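Local coordinates for glycerol-3-phosphate dehydrogenase [NAD(+)] (Dunaliella salina, PDB 6IUY), which converts dihydroxyacetone phosphate directly to glycerol, joining an NAD-dependent glycerol-3-phosphate dehydrogenase to a haloacid dehalogenase-like phosphatase domain, at residues A[404-409]-A[456-461]; A[344-349]-A[435-440]; A[113-118]-A[144-149]; A[127-132]-A[196-201]. All blocks are in the same frame, centred on the assembly; numbering follows the deposited sequence.

Interaction 1. Residues A[404-409]-A[456-461]; sequences CSVLMG and GAEMCG
Val406 and Met408, on one face of strand 404-408 in the Rossmann-type NAD-binding part, pack on Ala457, Glu458 and Gly461 near the start of helix 454-477, the helix that also carries the substrate-binding Lys464. Strand and helix run at 47° to each other. Val406 sets CG1 against the Glu458 carboxyl group, 3.5 Å from CD, the two side chains crossing at about a right angle. Its other methyl, CG2, rests 4.1 Å from Ala457 CB. With CG anti to its own carbonyl carbon (chi1 -56°), Met408 lays that methylene over the helix backbone, 3.6 Å from Ala457 O. The chain then bends, bringing SD to 3.8 Å from Gly461 CA; a beta carbon on Gly461 would run into that sulfur, so the glycine lets the thioether settle. Cutting Met408 back to an alanine would probably open a gap over Gly461 and leave Lys380, an NAD- and substrate-binding residue, without the side chain it touches. The contact is buried and made by carbon and sulfur packing, with no polar bond between the two segments. The Glu458 carboxylate lies against a methyl here, its OE1 hydrogen-bonded to Ser393 OG outside the contact; strand and helix meet by fit of side chains.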
loop_
_atom_site.group_PDB
_atom_site.type_symbol
_atom_site.label_atom_id
_atom_site.label_comp_id
_atom_site.label_asym_id
_atom_site.label_seq_id
_atom_site.Cartn_x
_atom_site.Cartn_y
_atom_site.Cartn_z
ATOM N N CYS A 404 -22.330 -9.861 -6.170
ATOM C CA CYS A 404 -21.163 -10.732 -6.218
ATOM C C CYS A 404 -19.963 -10.127 -5.499
ATOM O O CYS A 404 -19.448 -9.088 -5.902
ATOM C CB CYS A 404 -20.811 -11.048 -7.668
ATOM S SG CYS A 404 -19.501 -12.306 -7.863
ATOM N N SER A 405 -19.541 -10.792 -4.429
ATOM C CA SER A 405 -18.324 -10.436 -3.715
ATOM C C SER A 405 -17.098 -10.975 -4.473
ATOM O O SER A 405 -17.255 -11.644 -5.502
ATOM C CB SER A 405 -18.362 -11.016 -2.301
ATOM O OG SER A 405 -19.508 -10.574 -1.599
ATOM N N VAL A 406 -15.893 -10.695 -3.966
ATOM C CA VAL A 406 -14.668 -11.298 -4.487
ATOM C C VAL A 406 -13.760 -11.757 -3.368
ATOM O O VAL A 406 -13.839 -11.269 -2.228
ATOM C CB VAL A 406 -13.866 -10.344 -5.376
ATOM C CG1 VAL A 406 -14.679 -9.941 -6.610
ATOM C CG2 VAL A 406 -13.359 -9.124 -4.555
ATOM N N LEU A 407 -12.911 -12.727 -3.689
ATOM C CA LEU A 407 -11.862 -13.135 -2.777
ATOM C C LEU A 407 -10.568 -12.969 -3.549
ATOM O O LEU A 407 -10.356 -13.662 -4.543
ATOM C CB LEU A 407 -12.049 -14.577 -2.297
ATOM C CG LEU A 407 -11.063 -15.225 -1.313
ATOM C CD1 LEU A 407 -11.690 -16.478 -0.742
ATOM C CD2 LEU A 407 -9.749 -15.598 -1.981
ATOM N N MET A 408 -9.723 -12.047 -3.097
ATOM C CA MET A 408 -8.460 -11.734 -3.780
ATOM C C MET A 408 -7.324 -11.676 -2.778
ATOM O O MET A 408 -7.462 -11.050 -1.726
ATOM C CB MET A 408 -8.559 -10.406 -4.513
ATOM C CG MET A 408 -9.692 -10.331 -5.493
ATOM S SD MET A 408 -9.221 -11.043 -7.070
ATOM C CE MET A 408 -10.733 -11.921 -7.518
ATOM N N GLY A 409 -6.220 -12.351 -3.073
ATOM C CA GLY A 409 -5.101 -12.378 -2.148
ATOM C C GLY A 409 -3.876 -12.999 -2.794
ATOM O O GLY A 409 -3.942 -13.487 -3.928
ATOM N N GLY A 456 -11.657 -2.256 -5.993
ATOM C CA GLY A 456 -10.207 -2.136 -5.852
ATOM C C GLY A 456 -9.494 -3.475 -5.724
ATOM O O GLY A 456 -8.473 -3.707 -6.383
ATOM N N ALA A 457 -10.028 -4.343 -4.867
ATOM C CA ALA A 457 -9.535 -5.704 -4.700
ATOM C C ALA A 457 -9.536 -6.441 -6.030
ATOM O O ALA A 457 -8.548 -7.093 -6.410
ATOM C CB ALA A 457 -10.387 -6.479 -3.682
ATOM N N GLU A 458 -10.651 -6.323 -6.740
ATOM C CA GLU A 458 -10.859 -7.140 -7.912
ATOM C C GLU A 458 -9.962 -6.675 -9.038
ATOM O O GLU A 458 -9.392 -7.493 -9.736
ATOM C CB GLU A 458 -12.332 -7.125 -8.353
ATOM C CG GLU A 458 -12.628 -8.216 -9.364
ATOM C CD GLU A 458 -14.102 -8.351 -9.681
ATOM O OE1 GLU A 458 -14.834 -7.361 -9.502
ATOM O OE2 GLU A 458 -14.519 -9.455 -10.113
ATOM N N MET A 459 -9.834 -5.365 -9.221
ATOM C CA MET A 459 -8.984 -4.842 -10.293
ATOM C C MET A 459 -7.493 -5.106 -9.997
ATOM O O MET A 459 -6.706 -5.360 -10.914
ATOM C CB MET A 459 -9.240 -3.345 -10.503
ATOM C CG MET A 459 -8.493 -2.768 -11.677
ATOM S SD MET A 459 -9.087 -3.293 -13.297
ATOM C CE MET A 459 -10.497 -2.198 -13.455
ATOM N N CYS A 460 -7.113 -5.087 -8.720
ATOM C CA CYS A 460 -5.751 -5.474 -8.346
ATOM C C CYS A 460 -5.472 -6.931 -8.662
ATOM O O CYS A 460 -4.447 -7.251 -9.246
ATOM C CB CYS A 460 -5.488 -5.250 -6.852
ATOM S SG CYS A 460 -5.194 -3.533 -6.429
ATOM N N GLY A 461 -6.367 -7.820 -8.241
ATOM C CA GLY A 461 -6.223 -9.222 -8.582
ATOM C C GLY A 461 -6.040 -9.463 -10.076
ATOM O O GLY A 461 -5.230 -10.284 -10.462
#

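Interaction 2. Residues A[344-349]-A[435-440]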
loop_
_atom_site.group_PDB
_atom_site.type_symbol
_atom_site.label_atom_id
_atom_site.label_comp_id
_atom_site.label_asym_id
_atom_site.label_seq_id
_atom_site.Cartn_x
_atom_site.Cartn_y
_atom_site.Cartn_z
ATOM N N ALA A 344 -28.322 -24.438 -5.351
ATOM C CA ALA A 344 -27.280 -23.725 -4.617
ATOM C C ALA A 344 -27.708 -22.364 -4.113
ATOM O O ALA A 344 -28.201 -21.551 -4.888
ATOM C CB ALA A 344 -26.031 -23.572 -5.495
ATOM N N ASP A 345 -27.450 -22.116 -2.826
ATOM C CA ASP A 345 -27.683 -20.814 -2.191
ATOM C C ASP A 345 -26.424 -19.942 -2.234
ATOM O O ASP A 345 -26.497 -18.716 -2.280
ATOM C CB ASP A 345 -28.126 -21.012 -0.740
ATOM C CG ASP A 345 -29.312 -21.956 -0.623
ATOM O OD1 ASP A 345 -30.422 -21.546 -1.019
ATOM O OD2 ASP A 345 -29.129 -23.096 -0.149
ATOM N N ALA A 346 -25.274 -20.605 -2.224
ATOM C CA ALA A 346 -23.979 -19.943 -2.218
ATOM C C ALA A 346 -23.168 -20.398 -3.421
ATOM O O ALA A 346 -22.747 -21.540 -3.472
ATOM C CB ALA A 346 -23.241 -20.251 -0.923
ATOM N N LEU A 347 -22.970 -19.512 -4.389
ATOM C CA LEU A 347 -22.187 -19.837 -5.580
ATOM C C LEU A 347 -20.782 -19.244 -5.539
ATOM O O LEU A 347 -20.634 -18.033 -5.416
ATOM C CB LEU A 347 -22.881 -19.317 -6.848
ATOM C CG LEU A 347 -24.118 -20.001 -7.419
ATOM C CD1 LEU A 347 -24.555 -19.276 -8.696
ATOM C CD2 LEU A 347 -23.793 -21.454 -7.721
ATOM N N ILE A 348 -19.768 -20.095 -5.687
ATOM C CA ILE A 348 -18.392 -19.665 -5.832
ATOM C C ILE A 348 -17.988 -19.782 -7.302
ATOM O O ILE A 348 -18.035 -20.855 -7.894
ATOM C CB ILE A 348 -17.451 -20.499 -4.929
ATOM C CG1 ILE A 348 -17.910 -20.405 -3.484
ATOM C CG2 ILE A 348 -16.016 -20.006 -5.013
ATOM C CD1 ILE A 348 -17.320 -21.449 -2.581
ATOM N N PHE A 349 -17.624 -18.663 -7.913
ATOM C CA PHE A 349 -17.155 -18.704 -9.281
ATOM C C PHE A 349 -15.616 -18.698 -9.290
ATOM O O PHE A 349 -14.997 -17.748 -8.809
ATOM C CB PHE A 349 -17.737 -17.539 -10.083
ATOM C CG PHE A 349 -19.213 -17.685 -10.369
ATOM C CD1 PHE A 349 -19.656 -18.446 -11.448
ATOM C CD2 PHE A 349 -20.161 -17.071 -9.559
ATOM C CE1 PHE A 349 -21.028 -18.604 -11.712
ATOM C CE2 PHE A 349 -21.536 -17.215 -9.825
ATOM C CZ PHE A 349 -21.959 -17.989 -10.905
ATOM N N SER A 435 -19.899 -11.689 6.098
ATOM C CA SER A 435 -19.927 -12.586 7.244
ATOM C C SER A 435 -20.034 -14.075 6.845
ATOM O O SER A 435 -19.339 -14.941 7.397
ATOM C CB SER A 435 -21.097 -12.206 8.159
ATOM O OG SER A 435 -21.283 -13.198 9.157
ATOM N N LEU A 436 -20.933 -14.366 5.910
ATOM C CA LEU A 436 -21.112 -15.714 5.372
ATOM C C LEU A 436 -19.830 -16.215 4.699
ATOM O O LEU A 436 -19.288 -17.259 5.057
ATOM C CB LEU A 436 -22.271 -15.719 4.366
ATOM C CG LEU A 436 -22.753 -17.070 3.816
ATOM C CD1 LEU A 436 -23.564 -17.810 4.870
ATOM C CD2 LEU A 436 -23.561 -16.889 2.522
ATOM N N TRP A 437 -19.337 -15.448 3.732
ATOM C CA TRP A 437 -18.108 -15.811 3.034
ATOM C C TRP A 437 -16.921 -16.013 3.975
ATOM O O TRP A 437 -16.128 -16.949 3.796
ATOM C CB TRP A 437 -17.778 -14.759 1.984
ATOM C CG TRP A 437 -18.789 -14.706 0.894
ATOM C CD1 TRP A 437 -19.444 -13.607 0.434
ATOM C CD2 TRP A 437 -19.289 -15.819 0.133
ATOM N NE1 TRP A 437 -20.300 -13.960 -0.587
ATOM C CE2 TRP A 437 -20.227 -15.313 -0.776
ATOM C CE3 TRP A 437 -19.013 -17.185 0.127
ATOM C CZ2 TRP A 437 -20.901 -16.136 -1.682
ATOM C CZ3 TRP A 437 -19.666 -17.992 -0.785
ATOM C CH2 TRP A 437 -20.604 -17.468 -1.667
ATOM N N GLN A 438 -16.789 -15.164 4.988
ATOM C CA GLN A 438 -15.658 -15.305 5.891
ATOM C C GLN A 438 -15.742 -16.603 6.653
ATOM O O GLN A 438 -14.729 -17.299 6.820
ATOM C CB GLN A 438 -15.563 -14.136 6.872
ATOM C CG GLN A 438 -14.374 -14.266 7.827
ATOM C CD GLN A 438 -14.201 -13.040 8.727
ATOM O OE1 GLN A 438 -15.145 -12.284 8.962
ATOM N NE2 GLN A 438 -12.994 -12.848 9.229
ATOM N N GLN A 439 -16.941 -16.936 7.128
ATOM C CA GLN A 439 -17.147 -18.201 7.828
ATOM C C GLN A 439 -16.863 -19.367 6.875
ATOM O O GLN A 439 -16.307 -20.368 7.279
ATOM C CB GLN A 439 -18.573 -18.298 8.410
ATOM C CG GLN A 439 -18.888 -19.654 9.080
ATOM C CD GLN A 439 -20.248 -19.678 9.810
ATOM O OE1 GLN A 439 -20.975 -18.675 9.841
ATOM N NE2 GLN A 439 -20.586 -20.827 10.398
ATOM N N LEU A 440 -17.204 -19.215 5.601
ATOM C CA LEU A 440 -16.985 -20.298 4.640
ATOM C C LEU A 440 -15.489 -20.530 4.326
ATOM O O LEU A 440 -14.997 -21.666 4.392
ATOM C CB LEU A 440 -17.757 -20.004 3.358
ATOM C CG LEU A 440 -18.032 -21.154 2.394
ATOM C CD1 LEU A 440 -18.704 -22.312 3.125
ATOM C CD2 LEU A 440 -18.888 -20.649 1.238
#
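Trp437 and Ile348 reach each other through similar first torsions: in each, the gamma carbon that leads to the contact lies anti to the residue's own carbonyl carbon, CG at chi1 -65° in the tryptophan and CG1 at -56° in the isoleucine. The tryptophan thereby extends its six-membered ring from helix 435-440 to strand 346-349, and the two side chains pass side by side, pointing opposite ways, CG1 of Ile348 coming 4.0 Å from CZ3 of Trp437. The neighbouring ring carbon, CH2 of Trp437, is shared: the methyl CB of Ala346 stands 3.9 Å from it, and the carbonyl O of Leu347 is 3.8 Å away. Leu347 takes part through its backbone, its side chain setting off from the other side of the strand. Ile348 continues past the indole and brings CD1 to 4.2 Å from CD2 of Leu440, one helical turn beyond the tryptophan.

Strand 346-349 runs between strands 257-262 and 374-377 of the large sheet, and helix 431-441 lies across that sheet, the local axes 11.2 Å apart and inclined at 68°. The indole also touches Lys374 and Ile376 on the adjoining strand, while Phe290 packs on Leu436 and Leu440. Cys350, which binds NAD, follows directly on the end of this strand. With aliphatic and aromatic carbons making nearly all the touches, and none of them tighter than ordinary contact, the helix is held to the sheet by dispersion forces and by burial from water, without polar pairing between the two segments.

Interaction 3. Residues A[113-118]-A[144-149]; sequences GVENLI and SHLKIP
The imidazole of His145 meets the Glu115 carboxylate at its edge: OE1 of Glu115 lies near the ring plane, 3.1 Å from NE2 of His145. The carboxylate is turned otherwise, and the N-H comes to that oxygen from above the carboxylate plane, 56° out of it. With an N-H...O angle of 147° the bond is somewhat bent. The histidine gets there with CG anti to the backbone N (chi1 -176°), while Glu115 stretches its chain out beyond CG. This His-carboxylate bond fastens the first turn of helix 114-123 to the end of helix 136-145, two helices that precede and follow strand 127-131 in the Rossmann-like core of the haloacid dehalogenase-like domain. Both partners are only partly buried; the nearby carboxylate would probably favour the protonated imidazole.

Helix 136-145 closes in a Schellman motif. Lys147 is its C-prime residue, with positive phi, and its N makes a weak bond of 3.3 Å to Ser144 O, while Ile148 N bonds back to the carbonyl O of the residue before Ser144. The chain leaving the helix presents Leu146 and Ile148 to helix 114-123. Leu146 CD2 sits against the flank of Glu115, 4.0 Å from CG. Leu110 covers Glu115, His145 and Leu146 from a loop. Ile148 CD1 is a looser neighbour of Ile118, 4.4 Å from CG2. Deeper in, Ile118 and Leu146 cross at about a right angle, and their ends are pressed closer than two methyls normally pack, Ile118 CD1 lying 3.2 Å from Leu146 CD1.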
loop_
_atom_site.group_PDB
_atom_site.type_symbol
_atom_site.label_atom_id
_atom_site.label_comp_id
_atom_site.label_asym_id
_atom_site.label_seq_id
_atom_site.Cartn_x
_atom_site.Cartn_y
_atom_site.Cartn_z
ATOM N N GLY A 113 -34.097 -26.485 23.924
ATOM C CA GLY A 113 -33.909 -26.058 22.556
ATOM C C GLY A 113 -33.515 -24.597 22.379
ATOM O O GLY A 113 -33.167 -24.189 21.268
ATOM N N VAL A 114 -33.559 -23.803 23.444
ATOM C CA VAL A 114 -33.329 -22.375 23.272
ATOM C C VAL A 114 -31.831 -22.053 23.235
ATOM O O VAL A 114 -31.408 -21.185 22.473
ATOM C CB VAL A 114 -34.022 -21.538 24.372
ATOM C CG1 VAL A 114 -33.261 -21.632 25.704
ATOM C CG2 VAL A 114 -34.154 -20.091 23.914
ATOM N N GLU A 115 -31.039 -22.762 24.036
ATOM C CA GLU A 115 -29.584 -22.640 23.974
ATOM C C GLU A 115 -29.065 -23.012 22.589
ATOM O O GLU A 115 -28.258 -22.290 22.014
ATOM C CB GLU A 115 -28.909 -23.518 25.024
ATOM C CG GLU A 115 -29.483 -23.381 26.418
ATOM C CD GLU A 115 -28.835 -24.341 27.395
ATOM O OE1 GLU A 115 -27.598 -24.260 27.580
ATOM O OE2 GLU A 115 -29.561 -25.188 27.962
ATOM N N ASN A 116 -29.538 -24.132 22.051
ATOM C CA ASN A 116 -29.159 -24.529 20.696
ATOM C C ASN A 116 -29.575 -23.498 19.648
ATOM O O ASN A 116 -28.861 -23.277 18.676
ATOM C CB ASN A 116 -29.758 -25.898 20.320
ATOM C CG ASN A 116 -29.099 -27.044 21.048
ATOM O OD1 ASN A 116 -28.036 -26.884 21.649
ATOM N ND2 ASN A 116 -29.726 -28.220 20.998
ATOM N N LEU A 117 -30.743 -22.886 19.827
ATOM C CA LEU A 117 -31.211 -21.891 18.871
ATOM C C LEU A 117 -30.369 -20.616 18.921
ATOM O O LEU A 117 -29.980 -20.072 17.884
ATOM C CB LEU A 117 -32.672 -21.547 19.129
ATOM C CG LEU A 117 -33.163 -20.319 18.369
ATOM C CD1 LEU A 117 -32.917 -20.479 16.885
ATOM C CD2 LEU A 117 -34.644 -20.123 18.640
ATOM N N ILE A 118 -30.088 -20.136 20.127
ATOM C CA ILE A 118 -29.346 -18.898 20.271
ATOM C C ILE A 118 -27.902 -19.098 19.775
ATOM O O ILE A 118 -27.358 -18.233 19.086
ATOM C CB ILE A 118 -29.397 -18.386 21.737
ATOM C CG1 ILE A 118 -30.791 -17.803 22.019
ATOM C CG2 ILE A 118 -28.333 -17.323 21.982
ATOM C CD1 ILE A 118 -31.085 -17.489 23.486
ATOM N N SER A 144 -25.259 -14.230 30.512
ATOM C CA SER A 144 -23.914 -14.766 30.646
ATOM C C SER A 144 -23.821 -16.205 30.125
ATOM O O SER A 144 -22.832 -16.600 29.500
ATOM C CB SER A 144 -23.474 -14.703 32.107
ATOM O OG SER A 144 -22.379 -15.572 32.359
ATOM N N HIS A 145 -24.867 -16.980 30.379
ATOM C CA HIS A 145 -24.875 -18.391 30.040
ATOM C C HIS A 145 -25.058 -18.585 28.552
ATOM O O HIS A 145 -24.489 -19.506 27.976
ATOM C CB HIS A 145 -25.981 -19.125 30.805
ATOM C CG HIS A 145 -25.987 -20.604 30.583
ATOM N ND1 HIS A 145 -25.204 -21.468 31.318
ATOM C CD2 HIS A 145 -26.683 -21.372 29.709
ATOM C CE1 HIS A 145 -25.416 -22.707 30.907
ATOM N NE2 HIS A 145 -26.305 -22.676 29.930
ATOM N N LEU A 146 -25.858 -17.719 27.935
ATOM C CA LEU A 146 -26.110 -17.809 26.500
ATOM C C LEU A 146 -25.030 -17.090 25.689
ATOM O O LEU A 146 -25.149 -16.949 24.469
ATOM C CB LEU A 146 -27.491 -17.237 26.163
ATOM C CG LEU A 146 -28.685 -18.011 26.732
ATOM C CD1 LEU A 146 -29.957 -17.233 26.507
ATOM C CD2 LEU A 146 -28.780 -19.413 26.108
ATOM N N LYS A 147 -23.978 -16.640 26.365
ATOM C CA LYS A 147 -22.917 -15.891 25.694
ATOM C C LYS A 147 -23.435 -14.559 25.156
ATOM O O LYS A 147 -22.902 -14.031 24.178
ATOM C CB LYS A 147 -22.306 -16.710 24.539
ATOM C CG LYS A 147 -21.855 -18.114 24.921
ATOM C CD LYS A 147 -21.139 -18.104 26.271
ATOM C CE LYS A 147 -20.592 -19.483 26.639
ATOM N NZ LYS A 147 -20.045 -19.493 28.034
ATOM N N ILE A 148 -24.486 -14.024 25.770
ATOM C CA ILE A 148 -24.979 -12.718 25.361
ATOM C C ILE A 148 -24.384 -11.659 26.279
ATOM O O ILE A 148 -24.484 -11.753 27.502
ATOM C CB ILE A 148 -26.518 -12.646 25.379
ATOM C CG1 ILE A 148 -27.106 -13.786 24.555
ATOM C CG2 ILE A 148 -26.999 -11.311 24.837
ATOM C CD1 ILE A 148 -28.566 -13.656 24.328
ATOM N N PRO A 149 -23.743 -10.651 25.689
ATOM C CA PRO A 149 -23.098 -9.610 26.491
ATOM C C PRO A 149 -24.125 -8.712 27.177
ATOM O O PRO A 149 -25.250 -8.563 26.682
ATOM C CB PRO A 149 -22.278 -8.832 25.456
ATOM C CG PRO A 149 -23.022 -9.042 24.166
ATOM C CD PRO A 149 -23.572 -10.434 24.243
#

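Interaction 4. Residues A[127-132]-A[196-201]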
loop_
_atom_site.group_PDB
_atom_site.type_symbol
_atom_site.label_atom_id
_atom_site.label_comp_id
_atom_site.label_asym_id
_atom_site.label_seq_id
_atom_site.Cartn_x
_atom_site.Cartn_y
_atom_site.Cartn_z
ATOM N N GLU A 127 -27.141 -11.051 15.443
ATOM C CA GLU A 127 -26.974 -10.573 16.822
ATOM C C GLU A 127 -28.213 -10.855 17.663
ATOM O O GLU A 127 -29.346 -10.658 17.220
ATOM C CB GLU A 127 -26.643 -9.073 16.878
ATOM C CG GLU A 127 -25.134 -8.811 17.035
ATOM C CD GLU A 127 -24.761 -8.210 18.379
ATOM O OE1 GLU A 127 -24.949 -6.989 18.532
ATOM O OE2 GLU A 127 -24.268 -8.939 19.275
ATOM N N VAL A 128 -27.972 -11.313 18.881
ATOM C CA VAL A 128 -29.037 -11.710 19.781
ATOM C C VAL A 128 -29.127 -10.755 20.966
ATOM O O VAL A 128 -28.111 -10.401 21.582
ATOM C CB VAL A 128 -28.830 -13.159 20.272
ATOM C CG1 VAL A 128 -29.711 -13.456 21.489
ATOM C CG2 VAL A 128 -29.104 -14.136 19.120
ATOM N N PHE A 129 -30.352 -10.326 21.253
ATOM C CA PHE A 129 -30.638 -9.480 22.404
ATOM C C PHE A 129 -31.653 -10.121 23.351
ATOM O O PHE A 129 -32.577 -10.825 22.927
ATOM C CB PHE A 129 -31.179 -8.124 21.961
ATOM C CG PHE A 129 -30.215 -7.311 21.170
ATOM C CD1 PHE A 129 -29.437 -6.346 21.793
ATOM C CD2 PHE A 129 -30.103 -7.483 19.797
ATOM C CE1 PHE A 129 -28.555 -5.580 21.068
ATOM C CE2 PHE A 129 -29.222 -6.724 19.068
ATOM C CZ PHE A 129 -28.441 -5.771 19.704
ATOM N N LEU A 130 -31.473 -9.861 24.638
ATOM C CA LEU A 130 -32.539 -10.048 25.602
ATOM C C LEU A 130 -33.213 -8.696 25.868
ATOM O O LEU A 130 -32.530 -7.694 26.130
ATOM C CB LEU A 130 -31.991 -10.647 26.895
ATOM C CG LEU A 130 -31.199 -11.937 26.729
ATOM C CD1 LEU A 130 -30.647 -12.414 28.050
ATOM C CD2 LEU A 130 -32.074 -13.001 26.112
ATOM N N ILE A 131 -34.542 -8.658 25.781
ATOM C CA ILE A 131 -35.312 -7.471 26.171
ATOM C C ILE A 131 -36.413 -7.884 27.148
ATOM O O ILE A 131 -37.306 -8.653 26.796
ATOM C CB ILE A 131 -35.942 -6.750 24.964
ATOM C CG1 ILE A 131 -34.893 -6.438 23.895
ATOM C CG2 ILE A 131 -36.638 -5.469 25.411
ATOM C CD1 ILE A 131 -35.453 -5.705 22.672
ATOM N N SER A 132 -36.333 -7.378 28.378
ATOM C CA SER A 132 -37.189 -7.844 29.457
ATOM C C SER A 132 -37.751 -6.682 30.267
ATOM O O SER A 132 -37.158 -5.601 30.335
ATOM C CB SER A 132 -36.421 -8.809 30.364
ATOM O OG SER A 132 -36.963 -8.854 31.674
ATOM N N TYR A 196 -27.067 0.185 15.483
ATOM C CA TYR A 196 -26.464 -0.835 14.644
ATOM C C TYR A 196 -26.986 -0.769 13.218
ATOM O O TYR A 196 -28.058 -0.220 12.960
ATOM C CB TYR A 196 -26.718 -2.231 15.204
ATOM C CG TYR A 196 -26.241 -2.498 16.627
ATOM C CD1 TYR A 196 -24.944 -2.936 16.876
ATOM C CD2 TYR A 196 -27.115 -2.377 17.713
ATOM C CE1 TYR A 196 -24.515 -3.210 18.160
ATOM C CE2 TYR A 196 -26.698 -2.645 19.007
ATOM C CZ TYR A 196 -25.398 -3.069 19.227
ATOM O OH TYR A 196 -24.969 -3.346 20.512
ATOM N N PRO A 197 -26.221 -1.340 12.281
ATOM C CA PRO A 197 -26.605 -1.366 10.869
ATOM C C PRO A 197 -27.631 -2.459 10.575
ATOM O O PRO A 197 -27.623 -3.024 9.484
ATOM C CB PRO A 197 -25.286 -1.649 10.159
ATOM C CG PRO A 197 -24.485 -2.433 11.161
ATOM C CD PRO A 197 -24.897 -1.950 12.518
ATOM N N TYR A 198 -28.508 -2.745 11.534
ATOM C CA TYR A 198 -29.469 -3.840 11.400
ATOM C C TYR A 198 -30.738 -3.327 10.761
ATOM O O TYR A 198 -31.196 -2.243 11.105
ATOM C CB TYR A 198 -29.786 -4.463 12.761
ATOM C CG TYR A 198 -28.578 -5.013 13.468
ATOM C CD1 TYR A 198 -27.480 -5.457 12.742
ATOM C CD2 TYR A 198 -28.527 -5.085 14.856
ATOM C CE1 TYR A 198 -26.367 -5.956 13.366
ATOM C CE2 TYR A 198 -27.411 -5.586 15.498
ATOM C CZ TYR A 198 -26.330 -6.021 14.744
ATOM O OH TYR A 198 -25.198 -6.530 15.350
ATOM N N ASN A 199 -31.304 -4.090 9.830
ATOM C CA ASN A 199 -32.521 -3.656 9.158
ATOM C C ASN A 199 -33.714 -4.563 9.469
ATOM O O ASN A 199 -34.838 -4.089 9.655
ATOM C CB ASN A 199 -32.284 -3.571 7.652
ATOM C CG ASN A 199 -31.295 -2.466 7.279
ATOM O OD1 ASN A 199 -31.491 -1.298 7.625
ATOM N ND2 ASN A 199 -30.216 -2.838 6.590
ATOM N N ASN A 200 -33.466 -5.864 9.528
ATOM C CA ASN A 200 -34.489 -6.813 9.940
ATOM C C ASN A 200 -34.273 -7.273 11.371
ATOM O O ASN A 200 -33.341 -8.025 11.643
ATOM C CB ASN A 200 -34.505 -8.023 9.007
ATOM C CG ASN A 200 -34.560 -7.625 7.554
ATOM O OD1 ASN A 200 -35.244 -6.665 7.192
ATOM N ND2 ASN A 200 -33.820 -8.342 6.711
ATOM N N ILE A 201 -35.142 -6.820 12.274
ATOM C CA ILE A 201 -35.068 -7.193 13.686
ATOM C C ILE A 201 -36.342 -7.931 14.109
ATOM O O ILE A 201 -37.450 -7.458 13.874
ATOM C CB ILE A 201 -34.861 -5.955 14.596
ATOM C CG1 ILE A 201 -33.701 -5.097 14.082
ATOM C CG2 ILE A 201 -34.604 -6.387 16.026
ATOM C CD1 ILE A 201 -33.617 -3.732 14.724
HETATM O O HOH W 1 -23.625 -5.832 20.632
#
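Phe129 drives its edge toward the face of Tyr196 in an offset edge-to-face pair, and this is the close-packed half of the contact. The ring centroids are 5.7 Å apart with planes at 65°, and CZ of Phe129 comes 3.6 Å from CE2 of Tyr196. The phenylalanine also meets Tyr198, CE2 to CE2 at 4.2 Å, so both tyrosines of the loop meet the buried ring at its edge. Within that loop, CB of Tyr196 lies over one face of the Tyr198 ring.

The partly exposed side is looser and wet. Glu127 bends at chi2 (-112°) and turns OE1 to the tyrosines, where a water links it to Tyr196: the water donates to Glu127 OE1 at 2.7 Å and accepts from Tyr196 OH at 2.8 Å. A weak bond from Tyr198 OH to the same carboxylate oxygen is less certain, because that hydroxyl is poorly placed in the model. The second oxygen, OE2, is held by Asn152 ND2. A leucine in place of Tyr196 has neither aromatic face nor hydroxyl, and would probably leave the Phe129 edge without its stacking partner and the water without the hydroxyl that donates to it.

Around this contact, Ile192 of helix 184-195 packs on Phe129, and Tyr198 touches Ala37. The loop thus runs from that helix past the starts of strands 127-131 and 37-40 before entering strand 201-205 of the parallel sheet.

In the fold
From the N terminus, the haloacid dehalogenase-like domain comes first. Interaction 3 opens at 113-118, interaction 4 opens at 127-132 before 144-149 closes the first loop, and 196-201 closes the second, so the two cross. They touch where Val128 meets Ile118 and Ile148, tying helices 114-123 and 136-145 and the loop before strand 201-205 to strand 127-131. The dehydrogenase part repeats the pattern: interaction 2 opens at 344-349, interaction 1 at 404-409, and they close in that order at 435-440 and 456-461. Both reach the mixed eight-stranded sheet, and Ser405 packs against Trp437. The two pairs follow in series without touching.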